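Long-range contacts in ferric iron-binding protein HitA (Pseudomonas aeruginosa PAO1, PDB 6IWF), which binds ferric iron, probably as the solute-binding component of an iron uptake system, and is implicated in gallium internalization: residues T103-Y108 and S210-F215; P119-D124 and N217-A222; E145-V150 and D161-L166. All blocks are in the same frame, centred on the assembly; numbering follows the deposited sequence.

Interaction 1: residues T103-Y108 and S210-F215; sequences TRVLAY and SRLHYF
Tyr108 OH is gripped by two nitrogens of Arg211. Arg211 NH1 donates to Tyr108 OH at 2.7 Å, and Arg211 NE to the same oxygen at 2.9 Å. Both bonds are bent. The oxygen sits at the edge of the guanidinium, close to its plane. The ring and guanidinium planes stand 73° apart. The Arg211 chain bends at chi3 (-50°), which folds NE and NH1 back toward the hydroxyl. Strand 211-213 runs antiparallel to the end of strand 97-108, within the mixed sheet of this periplasmic-binding-protein fold. Leu106 and His213 form a hydrogen-bonded pair, with Leu106 N to His213 O at 2.9 Å and His213 N to Leu106 O at 2.8 Å. Tyr108 and Arg211 form another. Ala107 and Leu212 lie between them as a non-hydrogen-bonded pair, and Leu212 CD2 rests on Ala107 CB at 3.8 Å. Past the end of strand 211-213, Tyr214 turns its CE2 to Val105 CG1, at 3.4 Å, while Thr103 CG2 meets the edge of the same ring. Leu106 CB packs against Phe215 CE2 at 4.0 Å. A water accepts from Phe215 N and donates to Arg104 O, continuing the link beyond the direct backbone bonds.

Interaction 2: residues P119-D124 and N217-A222; sequences PKSLMD and NQDPGA
Ser121 and Asp219 face each other with similar first torsions. Ser121 OG lies anti to its own backbone N (chi1 173°), and Asp219 CG is likewise anti (chi1 -163°). These torsions carry the hydroxyl and the carboxylate out to each other between the two loops. Ser121 OG donates to Asp219 OD1 at a short 2.5 Å, and OD1 receives it on its syn lone pair. The other oxygen serves the backbone. Leu122 N donates to Asp219 OD2 at 2.9 Å in a nearly straight bond (165°), on the syn side but somewhat out of the carboxylate plane. Gly221 N reaches the same OD2 of Asp219 at 3.0 Å, from well out of the plane. These two N-H groups approach from opposite faces of the carboxylate. Three donors thus hold the group and limit its rotation. Their combined pull would be expected to favour the charged form of Asp219. Ser121 OG also accepts from Met123 N at 3.0 Å, so the same hydroxyl both donates and accepts. Apolar packing lies beside this network. Leu122 CD2 touches Pro220 CB at 4.1 Å. Met123 SD meets Pro220 CG at 4.2 Å, the two side chains crossing at about a right angle. Separately, Leu122 CB lies against the Gly221 backbone, 3.7 Å from Gly221 N. Helix 141-154 flanks the contact, with Leu122 and Met123 both touching Val150. Two side-chain turn motifs meet here. Ser121 closes an ST turn at the start of the 3-10 segment beginning at Leu122, and Asp219 OD2 accepts from Gly221 N in an Asx turn that leads into the 3-10 segment 220-221.

Interaction 3: residues E145-V150 and D161-L166; sequences EQVAAV and DWLTGL
Helices 141-154 and 156-169 are consecutive and form a helical hairpin, packed here through side chains. The two short segments run roughly antiparallel, at 142° between their directions. Their axes come no closer than 11.4 Å, and the indole of Trp162 helps to fill that wide spacing. Trp162 CG lies anti to the backbone N (chi1 171°), which sends the ring across toward helix 141-154. Val150 CG2 sits over one face of the six-membered ring. It is 4.0 Å from Trp162 CZ3 and makes a CH-pi contact, only 17° off the ring normal. Leu166 CD1, from the indole's own helix, lies over the opposite face, toward its rim. Val147 CG2 comes in at the ring edge, 4.2 Å from Trp162 CZ3. The same methyl of Val147 reaches Leu163 CD1 at 4.3 Å. Gln146 adds its aliphatic part, with CG lying 4.3 Å from Trp162 CH2. The side-chain nitrogens of Gln146 and Trp162 donate to loop carbonyls: Gln146 NE2 bonds to Pro220 O, and Trp162 NE1 to Leu122 O. Phe143 of helix 141-154 also touches Trp162 and Leu163. No hydrogen bond joins the two segments directly. Cohesion between them therefore rests on apolar burial and van der Waals contact, including the CH-pi contact, while each of the two nitrogens has a carbonyl partner in a neighbouring loop.

In the fold
The three contacts lie in one lobe of the chain. The centre of interaction 2 is about 11 Å from those of interactions 1 and 3, which are about 18 Å apart. Along the chain, interactions 1 and 2 cross, because their segments alternate. Interaction 3 is nested inside the loop closed by interaction 1 and inside that closed by interaction 2. Interaction 1 belongs to the sheet, interaction 3 to the helices, and interaction 2 to the loops between them. The Phe215 ring packs on the backbone of Pro119 and Ser121. Two probable hydrogen bonds join interactions 2 and 3. Val105 lies about 7 Å, between side chains, from Tyr197, an iron ligand, though this model has no bound iron; interaction 1 is near the site.

Interaction 1: residues T103-Y108 and S210-F215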
# COMPACT_ATOMS: atom_id res chain seq x y z
N THR A 103 -0.38 -4.97 5.42
CA THR A 103 0.77 -5.82 5.70
C THR A 103 0.97 -6.85 4.60
O THR A 103 -0.00 -7.37 4.04
CB THR A 103 0.63 -6.52 7.08
OG1 THR A 103 1.81 -7.29 7.37
CG2 THR A 103 -0.60 -7.44 7.15
N ARG A 104 2.23 -7.15 4.31
CA ARG A 104 2.53 -8.26 3.42
C ARG A 104 2.23 -9.57 4.13
O ARG A 104 2.38 -9.70 5.35
CB ARG A 104 4.00 -8.22 2.99
CG ARG A 104 4.41 -6.90 2.34
CD ARG A 104 3.90 -6.80 0.95
NE ARG A 104 4.50 -7.79 0.05
CZ ARG A 104 4.12 -7.92 -1.22
NH1 ARG A 104 3.16 -7.12 -1.68
NH2 ARG A 104 4.67 -8.81 -2.01
N VAL A 105 1.78 -10.55 3.36
CA VAL A 105 1.46 -11.88 3.86
C VAL A 105 1.92 -12.91 2.83
O VAL A 105 2.39 -12.56 1.74
CB VAL A 105 -0.05 -12.05 4.14
CG1 VAL A 105 -0.50 -11.07 5.20
CG2 VAL A 105 -0.86 -11.86 2.85
N LEU A 106 1.78 -14.18 3.19
CA LEU A 106 1.96 -15.31 2.28
C LEU A 106 0.61 -16.02 2.17
O LEU A 106 0.19 -16.70 3.11
CB LEU A 106 3.07 -16.25 2.79
CG LEU A 106 3.41 -17.44 1.88
CD1 LEU A 106 4.15 -16.99 0.63
CD2 LEU A 106 4.26 -18.42 2.68
N ALA A 107 -0.09 -15.84 1.06
CA ALA A 107 -1.31 -16.62 0.85
C ALA A 107 -0.92 -18.03 0.42
O ALA A 107 0.06 -18.20 -0.31
CB ALA A 107 -2.21 -15.97 -0.20
N TYR A 108 -1.62 -19.03 0.93
CA TYR A 108 -1.26 -20.40 0.57
C TYR A 108 -2.51 -21.27 0.51
O TYR A 108 -3.54 -20.96 1.12
CB TYR A 108 -0.24 -20.99 1.55
CG TYR A 108 -0.77 -21.31 2.94
CD1 TYR A 108 -0.95 -20.30 3.88
CD2 TYR A 108 -1.06 -22.61 3.31
CE1 TYR A 108 -1.43 -20.57 5.15
CE2 TYR A 108 -1.56 -22.90 4.61
CZ TYR A 108 -1.74 -21.87 5.51
OH TYR A 108 -2.22 -22.12 6.79
N SER A 210 -8.11 -20.92 0.35
CA SER A 210 -6.80 -20.41 0.68
C SER A 210 -6.80 -19.77 2.07
O SER A 210 -7.84 -19.37 2.61
CB SER A 210 -6.35 -19.40 -0.37
OG SER A 210 -7.15 -18.23 -0.31
N ARG A 211 -5.61 -19.68 2.65
CA ARG A 211 -5.43 -19.09 3.97
C ARG A 211 -4.25 -18.12 3.91
O ARG A 211 -3.46 -18.12 2.96
CB ARG A 211 -5.23 -20.16 5.05
CG ARG A 211 -6.41 -21.15 5.14
CD ARG A 211 -6.38 -22.04 6.39
NE ARG A 211 -5.09 -22.69 6.61
CZ ARG A 211 -4.92 -23.89 7.17
NH1 ARG A 211 -3.69 -24.38 7.32
NH2 ARG A 211 -5.97 -24.60 7.57
N LEU A 212 -4.13 -17.30 4.94
CA LEU A 212 -3.05 -16.33 5.04
C LEU A 212 -2.06 -16.80 6.09
O LEU A 212 -2.45 -17.14 7.22
CB LEU A 212 -3.57 -14.94 5.39
CG LEU A 212 -4.40 -14.29 4.29
CD1 LEU A 212 -4.60 -12.80 4.60
CD2 LEU A 212 -3.77 -14.47 2.92
N HIS A 213 -0.79 -16.78 5.73
CA HIS A 213 0.30 -16.99 6.65
C HIS A 213 0.99 -15.66 6.91
O HIS A 213 1.29 -14.92 5.97
CB HIS A 213 1.30 -17.99 6.09
CG HIS A 213 2.49 -18.20 6.97
ND1 HIS A 213 2.40 -18.85 8.18
CD2 HIS A 213 3.78 -17.81 6.84
CE1 HIS A 213 3.59 -18.87 8.75
NE2 HIS A 213 4.45 -18.25 7.95
N TYR A 214 1.23 -15.36 8.18
CA TYR A 214 1.95 -14.15 8.57
C TYR A 214 3.36 -14.56 9.00
O TYR A 214 3.51 -15.39 9.90
CB TYR A 214 1.22 -13.42 9.70
CG TYR A 214 -0.08 -12.86 9.24
CD1 TYR A 214 -1.20 -13.67 9.11
CD2 TYR A 214 -0.19 -11.52 8.90
CE1 TYR A 214 -2.40 -13.16 8.67
CE2 TYR A 214 -1.38 -11.00 8.46
CZ TYR A 214 -2.48 -11.82 8.34
OH TYR A 214 -3.66 -11.28 7.89
N PHE A 215 4.36 -13.98 8.36
CA PHE A 215 5.74 -14.33 8.69
C PHE A 215 6.09 -13.90 10.11
O PHE A 215 6.79 -14.63 10.84
CB PHE A 215 6.71 -13.69 7.69
CG PHE A 215 6.80 -14.40 6.37
CD1 PHE A 215 7.37 -15.67 6.26
CD2 PHE A 215 6.35 -13.78 5.21
CE1 PHE A 215 7.47 -16.31 5.02
CE2 PHE A 215 6.44 -14.42 3.97
CZ PHE A 215 7.01 -15.68 3.88
O HOH W 1 3.70 -11.63 6.92

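Interaction 2: residues P119-D124 and N217-A222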
# COMPACT_ATOMS: atom_id res chain seq x y z
N PRO A 119 7.62 -21.72 3.96
CA PRO A 119 8.93 -21.12 4.22
C PRO A 119 8.91 -20.34 5.52
O PRO A 119 7.92 -19.67 5.84
CB PRO A 119 9.16 -20.19 3.03
CG PRO A 119 7.79 -19.90 2.51
CD PRO A 119 7.00 -21.16 2.74
N LYS A 120 10.02 -20.42 6.26
CA LYS A 120 10.10 -19.74 7.55
C LYS A 120 10.30 -18.24 7.39
O LYS A 120 9.87 -17.46 8.25
CB LYS A 120 11.25 -20.33 8.39
CG LYS A 120 11.28 -21.86 8.53
CD LYS A 120 9.90 -22.53 8.45
CE LYS A 120 9.07 -22.36 9.72
NZ LYS A 120 7.81 -23.16 9.63
N SER A 121 10.94 -17.82 6.30
CA SER A 121 11.26 -16.43 6.04
C SER A 121 10.98 -16.13 4.58
O SER A 121 11.11 -17.01 3.73
CB SER A 121 12.75 -16.13 6.34
OG SER A 121 13.12 -14.82 5.95
N LEU A 122 10.63 -14.87 4.28
CA LEU A 122 10.67 -14.39 2.90
C LEU A 122 11.99 -14.75 2.23
O LEU A 122 12.04 -15.06 1.03
CB LEU A 122 10.49 -12.88 2.87
CG LEU A 122 10.47 -12.23 1.49
CD1 LEU A 122 9.14 -12.55 0.84
CD2 LEU A 122 10.64 -10.73 1.62
N MET A 123 13.08 -14.69 2.99
CA MET A 123 14.40 -14.87 2.40
C MET A 123 14.63 -16.30 1.94
O MET A 123 15.52 -16.53 1.10
CB MET A 123 15.46 -14.44 3.41
CG MET A 123 15.30 -13.02 3.94
SD MET A 123 15.24 -11.77 2.61
CE MET A 123 16.90 -11.94 1.92
N ASP A 124 13.83 -17.27 2.42
CA ASP A 124 13.98 -18.65 2.01
C ASP A 124 13.50 -18.90 0.59
O ASP A 124 13.89 -19.91 -0.01
CB ASP A 124 13.23 -19.57 2.99
CG ASP A 124 13.85 -19.56 4.37
OD1 ASP A 124 15.09 -19.49 4.47
OD2 ASP A 124 13.10 -19.61 5.36
N ASN A 217 7.87 -12.08 13.33
CA ASN A 217 9.28 -12.22 13.75
C ASN A 217 10.20 -11.17 13.12
O ASN A 217 11.40 -11.42 12.96
CB ASN A 217 9.79 -13.63 13.45
CG ASN A 217 10.94 -14.01 14.34
OD1 ASN A 217 10.93 -13.73 15.55
ND2 ASN A 217 11.96 -14.66 13.77
N GLN A 218 9.67 -9.99 12.80
CA GLN A 218 10.38 -8.91 12.11
C GLN A 218 10.98 -9.37 10.80
O GLN A 218 11.91 -8.74 10.29
CB GLN A 218 11.47 -8.28 12.99
CG GLN A 218 10.92 -7.56 14.18
CD GLN A 218 11.96 -6.71 14.87
OE1 GLN A 218 13.14 -6.72 14.51
NE2 GLN A 218 11.53 -5.99 15.88
N ASP A 219 10.42 -10.45 10.24
CA ASP A 219 10.84 -10.90 8.93
C ASP A 219 10.64 -9.80 7.90
O ASP A 219 9.68 -9.02 7.98
CB ASP A 219 10.03 -12.13 8.51
CG ASP A 219 10.67 -12.87 7.36
OD1 ASP A 219 11.72 -13.52 7.63
OD2 ASP A 219 10.15 -12.79 6.21
N PRO A 220 11.49 -9.71 6.88
CA PRO A 220 11.23 -8.71 5.83
C PRO A 220 9.87 -8.91 5.18
O PRO A 220 9.24 -7.93 4.76
CB PRO A 220 12.39 -8.91 4.84
CG PRO A 220 13.49 -9.52 5.67
CD PRO A 220 12.77 -10.43 6.66
N GLY A 221 9.37 -10.14 5.12
CA GLY A 221 8.09 -10.38 4.52
C GLY A 221 6.90 -10.05 5.39
O GLY A 221 5.77 -10.29 4.97
N ALA A 222 7.14 -9.53 6.61
CA ALA A 222 6.11 -9.03 7.51
C ALA A 222 5.98 -7.50 7.43
O ALA A 222 5.37 -6.88 8.31
CB ALA A 222 6.41 -9.48 8.95

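Interaction 3: residues E145-V150 and D161-L166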
# COMPACT_ATOMS: atom_id res chain seq x y z
N GLU A 145 8.25 -1.88 -2.64
CA GLU A 145 8.53 -1.59 -1.23
C GLU A 145 9.10 -2.81 -0.52
O GLU A 145 9.98 -2.68 0.34
CB GLU A 145 7.26 -1.10 -0.53
CG GLU A 145 7.16 0.41 -0.56
CD GLU A 145 5.77 0.91 -0.28
OE1 GLU A 145 5.55 1.54 0.79
OE2 GLU A 145 4.90 0.67 -1.12
N GLN A 146 8.64 -4.01 -0.89
CA GLN A 146 9.21 -5.24 -0.33
C GLN A 146 10.70 -5.31 -0.63
O GLN A 146 11.50 -5.67 0.24
CB GLN A 146 8.50 -6.47 -0.89
CG GLN A 146 9.06 -7.80 -0.33
CD GLN A 146 8.81 -7.94 1.17
OE1 GLN A 146 7.79 -8.50 1.59
NE2 GLN A 146 9.74 -7.43 1.99
N VAL A 147 11.09 -5.01 -1.86
CA VAL A 147 12.51 -5.07 -2.20
C VAL A 147 13.29 -4.03 -1.41
O VAL A 147 14.39 -4.32 -0.90
CB VAL A 147 12.69 -4.87 -3.72
CG1 VAL A 147 14.18 -4.85 -4.09
CG2 VAL A 147 11.98 -5.99 -4.46
N ALA A 148 12.75 -2.82 -1.29
CA ALA A 148 13.44 -1.79 -0.52
C ALA A 148 13.64 -2.22 0.92
O ALA A 148 14.68 -1.94 1.52
CB ALA A 148 12.65 -0.47 -0.57
N ALA A 149 12.65 -2.92 1.48
CA ALA A 149 12.79 -3.44 2.84
C ALA A 149 13.90 -4.48 2.93
O ALA A 149 14.67 -4.48 3.90
CB ALA A 149 11.46 -4.02 3.32
N VAL A 150 14.01 -5.36 1.94
CA VAL A 150 15.08 -6.36 2.00
C VAL A 150 16.45 -5.67 1.91
O VAL A 150 17.38 -6.03 2.64
CB VAL A 150 14.90 -7.44 0.90
CG1 VAL A 150 16.08 -8.42 0.90
CG2 VAL A 150 13.60 -8.21 1.11
N ASP A 161 21.09 -11.19 -4.31
CA ASP A 161 21.07 -12.65 -4.37
C ASP A 161 19.65 -13.18 -4.23
O ASP A 161 19.24 -14.11 -4.95
CB ASP A 161 21.96 -13.24 -3.27
CG ASP A 161 23.44 -13.06 -3.54
OD1 ASP A 161 23.82 -12.75 -4.70
OD2 ASP A 161 24.23 -13.24 -2.59
N TRP A 162 18.89 -12.60 -3.30
CA TRP A 162 17.51 -13.03 -3.08
C TRP A 162 16.66 -12.76 -4.32
O TRP A 162 15.94 -13.64 -4.80
CB TRP A 162 16.96 -12.32 -1.84
CG TRP A 162 15.48 -12.49 -1.62
CD1 TRP A 162 14.84 -13.58 -1.09
CD2 TRP A 162 14.47 -11.52 -1.91
NE1 TRP A 162 13.48 -13.34 -1.04
CE2 TRP A 162 13.23 -12.08 -1.54
CE3 TRP A 162 14.49 -10.23 -2.45
CZ2 TRP A 162 12.02 -11.41 -1.70
CZ3 TRP A 162 13.29 -9.55 -2.60
CH2 TRP A 162 12.07 -10.15 -2.23
N LEU A 163 16.77 -11.55 -4.89
CA LEU A 163 15.94 -11.22 -6.04
C LEU A 163 16.36 -12.02 -7.27
O LEU A 163 15.52 -12.35 -8.11
CB LEU A 163 16.00 -9.72 -6.32
CG LEU A 163 14.83 -9.17 -7.14
CD1 LEU A 163 13.48 -9.46 -6.47
CD2 LEU A 163 15.01 -7.67 -7.42
N THR A 164 17.64 -12.36 -7.37
CA THR A 164 18.09 -13.27 -8.42
C THR A 164 17.40 -14.62 -8.30
O THR A 164 16.91 -15.17 -9.30
CB THR A 164 19.60 -13.44 -8.37
OG1 THR A 164 20.22 -12.19 -8.67
CG2 THR A 164 20.07 -14.49 -9.38
N GLY A 165 17.32 -15.16 -7.08
CA GLY A 165 16.59 -16.39 -6.87
C GLY A 165 15.12 -16.26 -7.24
O GLY A 165 14.54 -17.17 -7.84
N LEU A 166 14.48 -15.14 -6.88
CA LEU A 166 13.09 -14.97 -7.27
C LEU A 166 12.93 -14.92 -8.79
O LEU A 166 11.97 -15.47 -9.33
CB LEU A 166 12.50 -13.71 -6.62
CG LEU A 166 11.64 -14.00 -5.39
CD1 LEU A 166 12.46 -14.63 -4.27
CD2 LEU A 166 10.98 -12.70 -4.92